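Local atomic coordinates of 5-methylthioribose-1-phosphate isomerase (Saccharomyces cerevisiae, PDB entry 1W2W), a protein that catalyses the interconversion of 5-methylthioribose 1-phosphate and 5-methylthioribulose 1-phosphate in the methionine salvage pathway. Residues Val7-Ser11 with Val140-Asp145; Ala53-Ala57 with Ala109-Ser115; Asp147-Met152 with Thr188-Thr193; Met154-Ala159 with Gly196-Leu201. All coordinates share one frame; numbering follows the deposited sequence.

Contact 1 of 4, residues Val7-Ser11 with Val140-Asp145; sequences VFDRS and VCELID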
# COMPACT_ATOMS: atom_id res chain seq x y z
N VAL A 7 -14.08 26.45 1.62
CA VAL A 7 -13.98 27.90 1.57
C VAL A 7 -15.36 28.46 1.88
O VAL A 7 -16.28 28.36 1.07
CB VAL A 7 -13.47 28.39 0.21
CG1 VAL A 7 -13.36 29.92 0.22
CG2 VAL A 7 -12.10 27.77 -0.09
N PHE A 8 -15.45 29.06 3.07
CA PHE A 8 -16.70 29.54 3.66
C PHE A 8 -16.64 31.06 3.76
O PHE A 8 -15.93 31.59 4.61
CB PHE A 8 -16.85 28.92 5.06
CG PHE A 8 -18.00 29.47 5.86
CD1 PHE A 8 -19.17 29.85 5.23
CD2 PHE A 8 -17.91 29.59 7.24
CE1 PHE A 8 -20.24 30.36 5.97
CE2 PHE A 8 -18.96 30.09 7.98
CZ PHE A 8 -20.13 30.47 7.35
N ASP A 9 -17.35 31.76 2.88
CA ASP A 9 -17.41 33.21 2.98
C ASP A 9 -18.62 33.57 3.84
O ASP A 9 -19.77 33.45 3.40
CB ASP A 9 -17.56 33.80 1.58
CG ASP A 9 -17.58 35.31 1.57
OD1 ASP A 9 -17.65 35.96 2.64
OD2 ASP A 9 -17.54 35.94 0.50
N ARG A 10 -18.34 34.02 5.06
CA ARG A 10 -19.37 34.26 6.06
C ARG A 10 -19.72 35.74 6.13
O ARG A 10 -20.50 36.16 6.99
CB ARG A 10 -18.87 33.76 7.42
CG ARG A 10 -17.79 34.65 8.04
CD ARG A 10 -17.37 34.21 9.44
NE ARG A 10 -16.71 32.91 9.42
CZ ARG A 10 -16.37 32.24 10.51
NH1 ARG A 10 -16.63 32.73 11.71
NH2 ARG A 10 -15.76 31.06 10.40
N SER A 11 -19.15 36.53 5.23
CA SER A 11 -19.16 37.98 5.36
C SER A 11 -20.57 38.57 5.26
O SER A 11 -20.84 39.64 5.82
CB SER A 11 -18.24 38.61 4.32
OG SER A 11 -18.78 38.49 3.02
N VAL A 140 -22.65 27.22 12.80
CA VAL A 140 -21.59 26.81 11.88
C VAL A 140 -20.31 27.64 12.07
O VAL A 140 -19.20 27.10 11.96
CB VAL A 140 -22.03 26.73 10.40
CG1 VAL A 140 -23.23 25.81 10.28
CG2 VAL A 140 -22.33 28.11 9.82
N CYS A 141 -20.46 28.93 12.36
CA CYS A 141 -19.30 29.75 12.66
C CYS A 141 -18.57 29.20 13.87
O CYS A 141 -17.33 29.12 13.88
CB CYS A 141 -19.70 31.21 12.89
SG CYS A 141 -20.16 32.03 11.34
N GLU A 142 -19.33 28.82 14.89
CA GLU A 142 -18.75 28.32 16.13
C GLU A 142 -18.09 26.96 15.91
O GLU A 142 -16.98 26.74 16.39
CB GLU A 142 -19.79 28.23 17.23
CG GLU A 142 -20.14 29.61 17.79
CD GLU A 142 -21.49 29.63 18.47
OE1 GLU A 142 -21.89 28.56 19.00
OE2 GLU A 142 -22.12 30.71 18.48
N LEU A 143 -18.77 26.08 15.18
CA LEU A 143 -18.22 24.76 14.84
C LEU A 143 -16.86 24.93 14.15
O LEU A 143 -15.86 24.29 14.52
CB LEU A 143 -19.20 23.99 13.95
CG LEU A 143 -18.71 22.65 13.36
CD1 LEU A 143 -18.61 21.58 14.45
CD2 LEU A 143 -19.59 22.19 12.19
N ILE A 144 -16.82 25.80 13.15
CA ILE A 144 -15.60 26.01 12.38
C ILE A 144 -14.54 26.71 13.24
O ILE A 144 -13.38 26.29 13.27
CB ILE A 144 -15.93 26.81 11.08
CG1 ILE A 144 -16.73 25.92 10.11
CG2 ILE A 144 -14.65 27.33 10.41
CD1 ILE A 144 -17.46 26.68 9.01
N ASP A 145 -14.91 27.78 13.93
CA ASP A 145 -13.87 28.54 14.63
C ASP A 145 -13.29 27.73 15.79
O ASP A 145 -12.08 27.78 16.06
CB ASP A 145 -14.43 29.86 15.14
CG ASP A 145 -14.74 30.83 14.01
OD1 ASP A 145 -14.33 30.57 12.86
OD2 ASP A 145 -15.40 31.88 14.20
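F8 and R10 form a surface contact with V140, C141, I144 and D145, joining strand 6-9 and the residue just past its end to the long helix 129-168. R10 grips the D145 carboxylate end-on with two nitrogens. NH1 of R10 lies 2.9 Å from OD2 of D145, and NH2 of R10 lies 2.9 Å from OD1 of D145. Both oxygens are met on the syn side. The two planes are near parallel, 11° apart, though the nitrogens lie somewhat out of the carboxylate plane. This is a bidentate salt bridge, and it fixes the rotation of the guanidinium. SG of C141 sits over one face of that group, toward its rim, with NH1 of R10 3.6 Å away. The strand belongs to the small N-terminal antiparallel sheet, which thus rests on the helical part of the chain. F8 provides the apolar half. Its CG is anti to the backbone N (chi1 172°), which carries the ring toward the helix. CD2 of F8 meets CD1 of I144 at 3.4 Å, and CZ of F8 reaches CG2 of V140 at 4.1 Å. SG of C141 approaches the same ring at its edge, a sulfur-aromatic contact 5.3 Å from the centroid.

Contact 2 of 4, residues Ala53-Ala57 with Ala109-Ser115; sequences APAIA and AVNLSNS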
# COMPACT_ATOMS: atom_id res chain seq x y z
N ALA A 53 -12.80 13.50 8.90
CA ALA A 53 -13.97 13.48 9.77
C ALA A 53 -14.58 14.86 10.07
O ALA A 53 -15.78 15.07 9.88
CB ALA A 53 -13.70 12.71 11.06
N PRO A 54 -13.77 15.81 10.56
CA PRO A 54 -14.31 17.14 10.83
C PRO A 54 -14.74 17.89 9.58
O PRO A 54 -15.78 18.55 9.63
CB PRO A 54 -13.17 17.86 11.57
CG PRO A 54 -12.28 16.71 12.07
CD PRO A 54 -12.35 15.71 10.94
N ALA A 55 -13.99 17.80 8.49
CA ALA A 55 -14.42 18.46 7.25
C ALA A 55 -15.78 17.96 6.78
O ALA A 55 -16.61 18.73 6.28
CB ALA A 55 -13.38 18.27 6.14
N ILE A 56 -16.01 16.66 6.93
CA ILE A 56 -17.31 16.09 6.58
C ILE A 56 -18.43 16.75 7.39
O ILE A 56 -19.44 17.17 6.81
CB ILE A 56 -17.30 14.57 6.79
CG1 ILE A 56 -16.36 13.91 5.77
CG2 ILE A 56 -18.73 14.00 6.75
CD1 ILE A 56 -15.99 12.48 6.10
N ALA A 57 -18.24 16.85 8.70
CA ALA A 57 -19.21 17.52 9.57
C ALA A 57 -19.42 18.98 9.19
O ALA A 57 -20.54 19.50 9.21
CB ALA A 57 -18.79 17.41 11.02
N ALA A 109 -17.29 7.87 10.55
CA ALA A 109 -16.90 9.04 11.34
C ALA A 109 -18.12 9.66 12.02
O ALA A 109 -19.15 9.89 11.38
CB ALA A 109 -16.18 10.09 10.49
N VAL A 110 -17.97 9.95 13.31
CA VAL A 110 -19.09 10.36 14.14
C VAL A 110 -19.31 11.86 14.12
O VAL A 110 -20.38 12.33 14.51
CB VAL A 110 -18.94 9.84 15.59
CG1 VAL A 110 -17.81 10.56 16.31
CG2 VAL A 110 -20.26 9.92 16.36
N ASN A 111 -18.32 12.62 13.66
CA ASN A 111 -18.43 14.08 13.68
C ASN A 111 -19.73 14.57 13.05
O ASN A 111 -20.41 15.45 13.59
CB ASN A 111 -17.23 14.72 12.99
CG ASN A 111 -15.96 14.47 13.77
OD1 ASN A 111 -15.54 13.32 13.91
ND2 ASN A 111 -15.34 15.54 14.29
N LEU A 112 -20.07 13.99 11.90
CA LEU A 112 -21.26 14.43 11.18
C LEU A 112 -22.52 14.26 12.04
O LEU A 112 -23.29 15.20 12.20
CB LEU A 112 -21.39 13.71 9.84
CG LEU A 112 -22.61 14.07 8.97
CD1 LEU A 112 -22.52 15.55 8.58
CD2 LEU A 112 -22.74 13.16 7.73
N SER A 113 -22.71 13.06 12.59
CA SER A 113 -23.86 12.79 13.47
C SER A 113 -23.87 13.77 14.63
O SER A 113 -24.92 14.33 14.97
CB SER A 113 -23.83 11.34 13.98
OG SER A 113 -24.83 11.11 14.98
N ASN A 114 -22.71 13.98 15.24
CA ASN A 114 -22.65 14.88 16.37
C ASN A 114 -23.13 16.30 16.04
O ASN A 114 -23.84 16.93 16.83
CB ASN A 114 -21.24 14.89 16.99
CG ASN A 114 -20.96 13.62 17.79
OD1 ASN A 114 -21.89 12.91 18.21
ND2 ASN A 114 -19.68 13.33 18.01
N SER A 115 -22.75 16.79 14.87
CA SER A 115 -23.22 18.08 14.39
C SER A 115 -24.70 18.04 14.02
O SER A 115 -25.43 18.98 14.32
CB SER A 115 -22.40 18.55 13.18
OG SER A 115 -21.22 19.23 13.60
O HOH W 1 -17.90 13.07 10.00
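A53-A57 and the start of helix 111-124 run in roughly the same direction, their short axes 35° apart and 8.2 Å apart at closest approach, with CA of A57 4.0 Å from CA of L112. Alanines make this closeness possible. CB of A57 rests on the backbone of N111, 3.6 Å from its C, and also touches OG of S115. CB of A53 meets CB of A109 at 3.7 Å. N111 sends its amide over the first turn of helix 53-73. OD1 of N111 lies 3.4 Å from CB of A53, while ND2 faces CA and CG of P54. OD1 also bonds a polar side chain of another chain. The I56 and L112 side chains cross at about a right angle, CG2 of I56 meeting CB of L112, and CD1 of L112 comes near O of I56. One water bridges the backbones: it donates to O of A53 at 2.9 Å and accepts from N of L112 at 3.0 Å. S115 turns its hydroxyl to Y139 of helix 129-168. The arrangement is close alanine-lined helix packing at an interface with another chain. The A53 side chain is about 9 Å from that of C181, the predicted transition-state stabiliser.

Contact 3 of 4, residues Asp147-Met152 with Thr188-Thr193; sequences DLANNM and TSGYGT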
# COMPACT_ATOMS: atom_id res chain seq x y z
N ASP A 147 -13.21 24.40 15.76
CA ASP A 147 -12.41 23.34 15.15
C ASP A 147 -10.96 23.81 14.96
O ASP A 147 -10.03 23.11 15.35
CB ASP A 147 -13.02 22.87 13.83
CG ASP A 147 -12.27 21.70 13.24
OD1 ASP A 147 -12.57 20.56 13.65
OD2 ASP A 147 -11.39 21.83 12.37
N LEU A 148 -10.79 25.00 14.39
CA LEU A 148 -9.46 25.55 14.14
C LEU A 148 -8.71 25.84 15.44
O LEU A 148 -7.54 25.49 15.59
CB LEU A 148 -9.57 26.83 13.31
CG LEU A 148 -8.28 27.60 13.05
CD1 LEU A 148 -7.30 26.73 12.25
CD2 LEU A 148 -8.63 28.86 12.27
N ALA A 149 -9.39 26.48 16.39
CA ALA A 149 -8.74 26.82 17.65
C ALA A 149 -8.35 25.55 18.41
O ALA A 149 -7.28 25.49 19.01
CB ALA A 149 -9.65 27.67 18.52
N ASN A 150 -9.23 24.55 18.37
CA ASN A 150 -8.98 23.31 19.09
C ASN A 150 -7.89 22.50 18.38
O ASN A 150 -7.12 21.80 19.03
CB ASN A 150 -10.26 22.49 19.26
CG ASN A 150 -11.23 23.10 20.26
OD1 ASN A 150 -10.83 23.89 21.11
ND2 ASN A 150 -12.51 22.74 20.16
N ASN A 151 -7.82 22.58 17.06
CA ASN A 151 -6.73 21.92 16.35
C ASN A 151 -5.39 22.49 16.80
O ASN A 151 -4.42 21.76 17.03
CB ASN A 151 -6.88 22.10 14.84
CG ASN A 151 -8.02 21.27 14.28
OD1 ASN A 151 -8.53 20.36 14.94
ND2 ASN A 151 -8.43 21.59 13.06
N MSE A 152 -5.33 23.81 16.92
CA MSE A 152 -4.08 24.40 17.40
C MSE A 152 -3.78 24.01 18.84
O MSE A 152 -2.64 23.67 19.17
CB MSE A 152 -4.11 25.91 17.21
CG MSE A 152 -4.20 26.22 15.73
SE MSE A 152 -4.12 28.15 15.38
CE MSE A 152 -5.60 28.78 16.42
N THR A 188 -10.00 19.21 7.76
CA THR A 188 -10.52 19.96 8.90
C THR A 188 -10.80 21.41 8.49
O THR A 188 -10.79 21.73 7.30
CB THR A 188 -9.55 19.96 10.12
OG1 THR A 188 -8.36 20.73 9.83
CG2 THR A 188 -9.05 18.56 10.48
N SER A 189 -11.02 22.29 9.46
CA SER A 189 -11.18 23.70 9.14
C SER A 189 -9.80 24.34 8.92
O SER A 189 -9.72 25.52 8.54
CB SER A 189 -11.90 24.43 10.29
OG SER A 189 -11.08 24.43 11.45
N GLY A 190 -8.73 23.58 9.15
CA GLY A 190 -7.39 24.13 9.05
C GLY A 190 -6.49 23.69 10.20
O GLY A 190 -6.97 23.43 11.29
N TYR A 191 -5.19 23.61 9.92
CA TYR A 191 -4.17 23.19 10.89
C TYR A 191 -4.13 21.67 11.18
O TYR A 191 -3.10 21.01 11.00
CB TYR A 191 -4.22 24.00 12.18
CG TYR A 191 -2.93 23.94 12.95
CD1 TYR A 191 -1.84 24.72 12.56
CD2 TYR A 191 -2.77 23.09 14.03
CE1 TYR A 191 -0.65 24.68 13.24
CE2 TYR A 191 -1.58 23.03 14.73
CZ TYR A 191 -0.52 23.83 14.32
OH TYR A 191 0.68 23.80 14.98
N GLY A 192 -5.26 21.11 11.60
CA GLY A 192 -5.40 19.66 11.60
C GLY A 192 -5.21 19.04 12.98
O GLY A 192 -4.94 19.73 13.96
N THR A 193 -5.35 17.72 13.02
CA THR A 193 -5.30 16.98 14.28
C THR A 193 -3.94 16.31 14.40
O THR A 193 -3.02 16.94 14.92
CB THR A 193 -6.47 16.00 14.40
OG1 THR A 193 -6.48 15.09 13.28
CG2 THR A 193 -7.79 16.76 14.29
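D147, N151 and M152 of helix 129-168 hold the loop that leads from strand 174-179 to helix 194-210. Residues 188-190 of the loop form an ST turn: OG1 of T188 accepts from N of G190 and also hydrogen-bonds O of G184. The tight part lies around D147. Its CG is anti to the backbone N (chi1 -175°), and this brings OD2 to the loop. OD2 of D147 accepts from OG of S189 at 2.8 Å through its anti lone pair, and from N of S189 at 3.0 Å from above the carboxylate plane. A leucine at D147 would probably leave N of S189 without this acceptor and OG of S189 with only its weak bond to O of I144. N151 adds a straight bond (165°) from ND2 to O of G190, 2.9 Å long and in its amide plane. A weak bond from ND2 of N151 to OD2 of D147 links the two. O of G192 is buried 3.2 Å from CB of N151, with no polar partner. G190 and G192 have backbone angles that call for glycine. The other side is looser and apolar. M152, an exposed selenomethionine, holds SE 5.2 Å from the centroid of the Y191 ring, a distant Met-aromatic contact. Nearer the ring, CG of M152 makes a CH-pi contact over one face, 4.0 Å from the centroid, while O of N151 lies at the ring edge.

Contact 4 of 4, residues Met154-Ala159 with Gly196-Leu201; sequences MGDNGA and GVIRSL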
# COMPACT_ATOMS: atom_id res chain seq x y z
N MSE A 154 -4.77 21.23 20.49
CA MSE A 154 -4.39 19.82 20.59
C MSE A 154 -3.02 19.58 19.95
O MSE A 154 -2.24 18.72 20.39
CB MSE A 154 -5.47 18.89 19.99
CG MSE A 154 -5.45 18.67 18.49
SE MSE A 154 -6.96 17.47 18.11
CE MSE A 154 -8.46 18.77 18.04
N GLY A 155 -2.73 20.35 18.91
CA GLY A 155 -1.43 20.25 18.27
C GLY A 155 -0.35 20.59 19.29
O GLY A 155 0.61 19.85 19.46
N ASP A 156 -0.52 21.72 19.97
CA ASP A 156 0.43 22.13 21.00
C ASP A 156 0.46 21.17 22.20
O ASP A 156 1.53 20.87 22.73
CB ASP A 156 0.11 23.54 21.48
CG ASP A 156 0.42 24.60 20.45
OD1 ASP A 156 1.05 24.29 19.40
OD2 ASP A 156 0.06 25.79 20.61
N ASN A 157 -0.70 20.68 22.61
CA ASN A 157 -0.74 19.68 23.68
C ASN A 157 0.06 18.43 23.35
O ASN A 157 0.83 17.93 24.17
CB ASN A 157 -2.18 19.24 23.98
CG ASN A 157 -2.98 20.30 24.70
OD1 ASN A 157 -2.44 21.26 25.26
ND2 ASN A 157 -4.30 20.11 24.69
N GLY A 158 -0.14 17.92 22.14
CA GLY A 158 0.56 16.73 21.70
C GLY A 158 2.05 16.96 21.53
O GLY A 158 2.84 16.12 21.93
N ALA A 159 2.44 18.09 20.94
CA ALA A 159 3.86 18.40 20.78
C ALA A 159 4.57 18.45 22.14
O ALA A 159 5.63 17.83 22.34
CB ALA A 159 4.05 19.73 20.04
N GLY A 196 -1.66 18.49 12.87
CA GLY A 196 -1.53 19.64 13.76
C GLY A 196 -0.39 19.47 14.76
O GLY A 196 0.42 20.37 14.98
N VAL A 197 -0.33 18.29 15.37
CA VAL A 197 0.74 17.98 16.31
C VAL A 197 2.08 18.04 15.60
O VAL A 197 3.06 18.56 16.13
CB VAL A 197 0.57 16.58 16.92
CG1 VAL A 197 1.80 16.21 17.77
CG2 VAL A 197 -0.70 16.55 17.78
N ILE A 198 2.13 17.48 14.39
CA ILE A 198 3.35 17.51 13.60
C ILE A 198 3.74 18.96 13.26
O ILE A 198 4.92 19.34 13.34
CB ILE A 198 3.16 16.61 12.36
CG1 ILE A 198 3.25 15.14 12.79
CG2 ILE A 198 4.17 16.94 11.25
CD1 ILE A 198 2.57 14.19 11.79
N ARG A 199 2.75 19.78 12.92
CA ARG A 199 3.02 21.18 12.67
C ARG A 199 3.57 21.90 13.89
O ARG A 199 4.48 22.72 13.77
CB ARG A 199 1.79 21.90 12.12
CG ARG A 199 1.54 21.58 10.66
CD ARG A 199 0.19 22.06 10.15
NE ARG A 199 0.20 22.10 8.69
CZ ARG A 199 -0.86 21.84 7.92
NH1 ARG A 199 -2.02 21.53 8.47
NH2 ARG A 199 -0.74 21.92 6.60
N SER A 200 3.00 21.61 15.06
CA SER A 200 3.50 22.19 16.31
C SER A 200 4.91 21.74 16.63
O SER A 200 5.77 22.54 17.04
CB SER A 200 2.57 21.86 17.48
OG SER A 200 1.32 22.51 17.30
N LEU A 201 5.17 20.45 16.42
CA LEU A 201 6.52 19.92 16.57
C LEU A 201 7.51 20.61 15.62
O LEU A 201 8.66 20.89 15.98
CB LEU A 201 6.53 18.40 16.38
CG LEU A 201 5.99 17.59 17.58
CD1 LEU A 201 5.85 16.12 17.17
CD2 LEU A 201 6.94 17.71 18.79
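S200 and V197 of helix 194-210 pack on G155, D156 and A159 of helix 129-168, the short axes crossing at -64° and approaching to 7.3 Å. Glycine sets this closeness. CA of G155 lies 3.7 Å from C of G196, and the absence of a side chain on G155 lets the backbones meet. G158 also lies against the methyls of V197. S200 can be followed outward. Its CB meets CB of A159 at 3.6 Å and lies 3.4 Å from O of G155. From there OG runs anti to the carbonyl carbon (chi1 -67°) and passes close to C of G155. OG of S200 then donates to OD1 of D156 at 2.8 Å. That oxygen is met on its anti side, 23° out of the carboxylate plane. OG of S200 also bonds OH of Y191, in the loop before the helix. Replacing S200 by an alanine is likely to leave the D156 carboxylate and the Y191 hydroxyl without their common partner. V197 sets its two methyls against the backbone of the facing helix: CG1 reaches N of A159, and CG2 of V197 reaches O of M154 at 3.7 Å. CD2 of L201 closes the far end against CB of A159, also at 3.7 Å. The helices are thus joined mainly by a close apolar and backbone fit, within which OG of S200 is the polar link between D156 and Y191.

Helix 129-168 runs through contacts 1, 3 and 4, and contact 2 touches it through L143 and D147. Contact 1 lies at the surface and combines a salt bridge with packing of F8. Contact 2 is buried and built from small side chains and a bridging water. Contact 3 is partly buried and relies on carboxylate and amide bonds to a loop. Contact 4 is buried again, but farther from the centre of the chain, and is a glycine-rich helix crossing. Contacts 2 and 4 both face another chain. Contacts 3 and 4 are directly joined, since O of Y191 bonds to R199 of the helix that follows. P54 packs on T188, linking contacts 2 and 3.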